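Local coordinates for elongation factor G (Thermus thermophilus, PDB 2DY1), which binds GTP with a magnesium ion and probably acts as a GTPase in the elongation stage of protein synthesis, at residues Lys236-Ala241 with Leu269-Ser274. Residues are numbered along the deposited sequence; the frame is centred on the assembly and turned at random.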
loop_
_atom_site.group_PDB
_atom_site.type_symbol
_atom_site.label_atom_id
_atom_site.label_comp_id
_atom_site.label_asym_id
_atom_site.label_seq_id
_atom_site.Cartn_x
_atom_site.Cartn_y
_atom_site.Cartn_z
ATOM N N LYS A 236 -33.898 -9.640 -11.533
ATOM C CA LYS A 236 -32.819 -10.046 -12.425
ATOM C C LYS A 236 -32.114 -8.850 -13.040
ATOM O O LYS A 236 -30.894 -8.843 -13.175
ATOM C CB LYS A 236 -33.352 -10.971 -13.529
ATOM C CG LYS A 236 -33.841 -12.319 -12.998
ATOM C CD LYS A 236 -34.310 -13.253 -14.112
ATOM C CE LYS A 236 -34.715 -14.614 -13.549
ATOM N NZ LYS A 236 -35.199 -15.556 -14.603
ATOM N N ALA A 237 -32.869 -7.821 -13.408
ATOM C CA ALA A 237 -32.262 -6.640 -13.988
ATOM C C ALA A 237 -31.375 -5.943 -12.948
ATOM O O ALA A 237 -30.279 -5.491 -13.269
ATOM C CB ALA A 237 -33.336 -5.683 -14.492
ATOM N N PHE A 238 -31.875 -5.867 -11.718
ATOM C CA PHE A 238 -31.141 -5.258 -10.597
ATOM C C PHE A 238 -29.802 -5.973 -10.414
ATOM O O PHE A 238 -28.756 -5.328 -10.409
ATOM C CB PHE A 238 -31.973 -5.373 -9.317
ATOM C CG PHE A 238 -31.216 -5.028 -8.052
ATOM C CD1 PHE A 238 -30.747 -3.745 -7.841
ATOM C CD2 PHE A 238 -31.006 -5.995 -7.077
ATOM C CE1 PHE A 238 -30.066 -3.413 -6.648
ATOM C CE2 PHE A 238 -30.325 -5.678 -5.883
ATOM C CZ PHE A 238 -29.863 -4.389 -5.678
ATOM N N HIS A 239 -29.845 -7.293 -10.292
ATOM C CA HIS A 239 -28.625 -8.094 -10.107
ATOM C C HIS A 239 -27.651 -7.901 -11.267
ATOM O O HIS A 239 -26.439 -7.780 -11.075
ATOM C CB HIS A 239 -28.979 -9.577 -9.998
ATOM C CG HIS A 239 -27.826 -10.443 -9.590
ATOM N ND1 HIS A 239 -27.467 -10.634 -8.269
ATOM C CD2 HIS A 239 -26.944 -11.158 -10.327
ATOM C CE1 HIS A 239 -26.414 -11.431 -8.215
ATOM N NE2 HIS A 239 -26.076 -11.763 -9.450
ATOM N N GLU A 240 -28.182 -7.852 -12.484
ATOM C CA GLU A 240 -27.334 -7.693 -13.647
ATOM C C GLU A 240 -26.706 -6.309 -13.701
ATOM O O GLU A 240 -25.543 -6.154 -14.085
ATOM C CB GLU A 240 -28.178 -7.984 -14.905
ATOM C CG GLU A 240 -27.423 -7.981 -16.209
ATOM C CD GLU A 240 -26.364 -9.064 -16.306
ATOM O OE1 GLU A 240 -26.384 -10.035 -15.511
ATOM O OE2 GLU A 240 -25.513 -8.935 -17.207
ATOM N N ALA A 241 -27.455 -5.287 -13.291
ATOM C CA ALA A 241 -26.915 -3.942 -13.310
ATOM C C ALA A 241 -25.787 -3.792 -12.278
ATOM O O ALA A 241 -24.792 -3.122 -12.537
ATOM C CB ALA A 241 -28.016 -2.904 -13.020
ATOM N N LEU A 269 -26.314 -11.205 -0.852
ATOM C CA LEU A 269 -26.634 -12.367 -1.679
ATOM C C LEU A 269 -27.470 -11.963 -2.886
ATOM O O LEU A 269 -27.227 -12.405 -4.011
ATOM C CB LEU A 269 -27.374 -13.422 -0.840
ATOM C CG LEU A 269 -26.456 -14.061 0.202
ATOM C CD1 LEU A 269 -27.302 -14.674 1.312
ATOM C CD2 LEU A 269 -25.544 -15.123 -0.465
ATOM N N GLU A 270 -28.439 -11.088 -2.670
ATOM C CA GLU A 270 -29.302 -10.671 -3.766
ATOM C C GLU A 270 -28.656 -9.778 -4.820
ATOM O O GLU A 270 -28.919 -9.916 -6.019
ATOM C CB GLU A 270 -30.522 -9.951 -3.186
ATOM C CG GLU A 270 -31.392 -9.266 -4.224
ATOM C CD GLU A 270 -32.511 -8.458 -3.589
ATOM O OE1 GLU A 270 -32.390 -8.114 -2.389
ATOM O OE2 GLU A 270 -33.500 -8.155 -4.291
ATOM N N ALA A 271 -27.798 -8.865 -4.380
ATOM C CA ALA A 271 -27.179 -7.903 -5.279
ATOM C C ALA A 271 -25.804 -8.165 -5.869
ATOM O O ALA A 271 -25.525 -7.738 -6.983
ATOM C CB ALA A 271 -27.162 -6.531 -4.591
ATOM N N LEU A 272 -24.938 -8.845 -5.128
ATOM C CA LEU A 272 -23.578 -9.041 -5.587
ATOM C C LEU A 272 -23.413 -10.330 -6.358
ATOM O O LEU A 272 -24.148 -11.284 -6.142
ATOM C CB LEU A 272 -22.630 -8.949 -4.385
ATOM C CG LEU A 272 -22.816 -7.613 -3.641
ATOM C CD1 LEU A 272 -21.815 -7.573 -2.472
ATOM C CD2 LEU A 272 -22.593 -6.410 -4.558
ATOM N N PRO A 273 -22.435 -10.362 -7.274
ATOM C CA PRO A 273 -22.219 -11.557 -8.093
ATOM C C PRO A 273 -21.549 -12.747 -7.474
ATOM O O PRO A 273 -20.737 -12.622 -6.572
ATOM C CB PRO A 273 -21.394 -11.023 -9.251
ATOM C CG PRO A 273 -20.469 -10.076 -8.549
ATOM C CD PRO A 273 -21.458 -9.317 -7.629
ATOM N N SER A 274 -21.887 -13.914 -8.018
ATOM C CA SER A 274 -21.287 -15.165 -7.594
ATOM C C SER A 274 -19.985 -15.324 -8.387
ATOM O O SER A 274 -19.752 -14.638 -9.389
ATOM C CB SER A 274 -22.214 -16.332 -7.953
ATOM O OG SER A 274 -22.192 -16.517 -9.368
HETATM O O HOH W 1 -24.456 -8.882 -9.205
#
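H239 plugs its imidazole against the end of helix 261-271, where backbone carbonyls lack the amide partners that a further turn would supply. Its ND1 donates to E270 O over 2.8 Å, a nearly straight bond (166° at the hydrogen) with the carbonyl oxygen close to the ring plane, though ND1 stands well above the carbonyl plane. With CG anti to the backbone N (chi1 -171°), the ring reaches across the gap and turns its edge to the E270 and L272 carbonyls, bringing CE1 to 3.1 Å from L272 O. On the ring's other nitrogen, NE2 is hydrogen-bonded to E277 OE2; the same carboxylate oxygen accepts from S274 N, at the N-cap of the following helix 275-279. Histidine suits the place because its two ring nitrogens point different ways and both meet acceptors. A water over the centre of one ring face donates to H239 O and to A271 O (2.7 Å from the latter), stitching the two backbones together.

F238 supplies the apolar half. The corner of its ring formed by CE2 and CZ rests on A271 CB, 3.5 Å from CE2, while E270 CG lies at the ring edge. Alanine suits the spot because its small methyl leaves the phenyl ring room; nearby, H239 CA and A271 CA are 5.0 Å apart. Beyond, F238 also packs on I212 and A271 on M130 of the central sheet.

Bonded to a carbonyl and to a carboxylate, H239 is probably biased toward the protonated form, a local positive charge that would suit the negative end of the helix dipole.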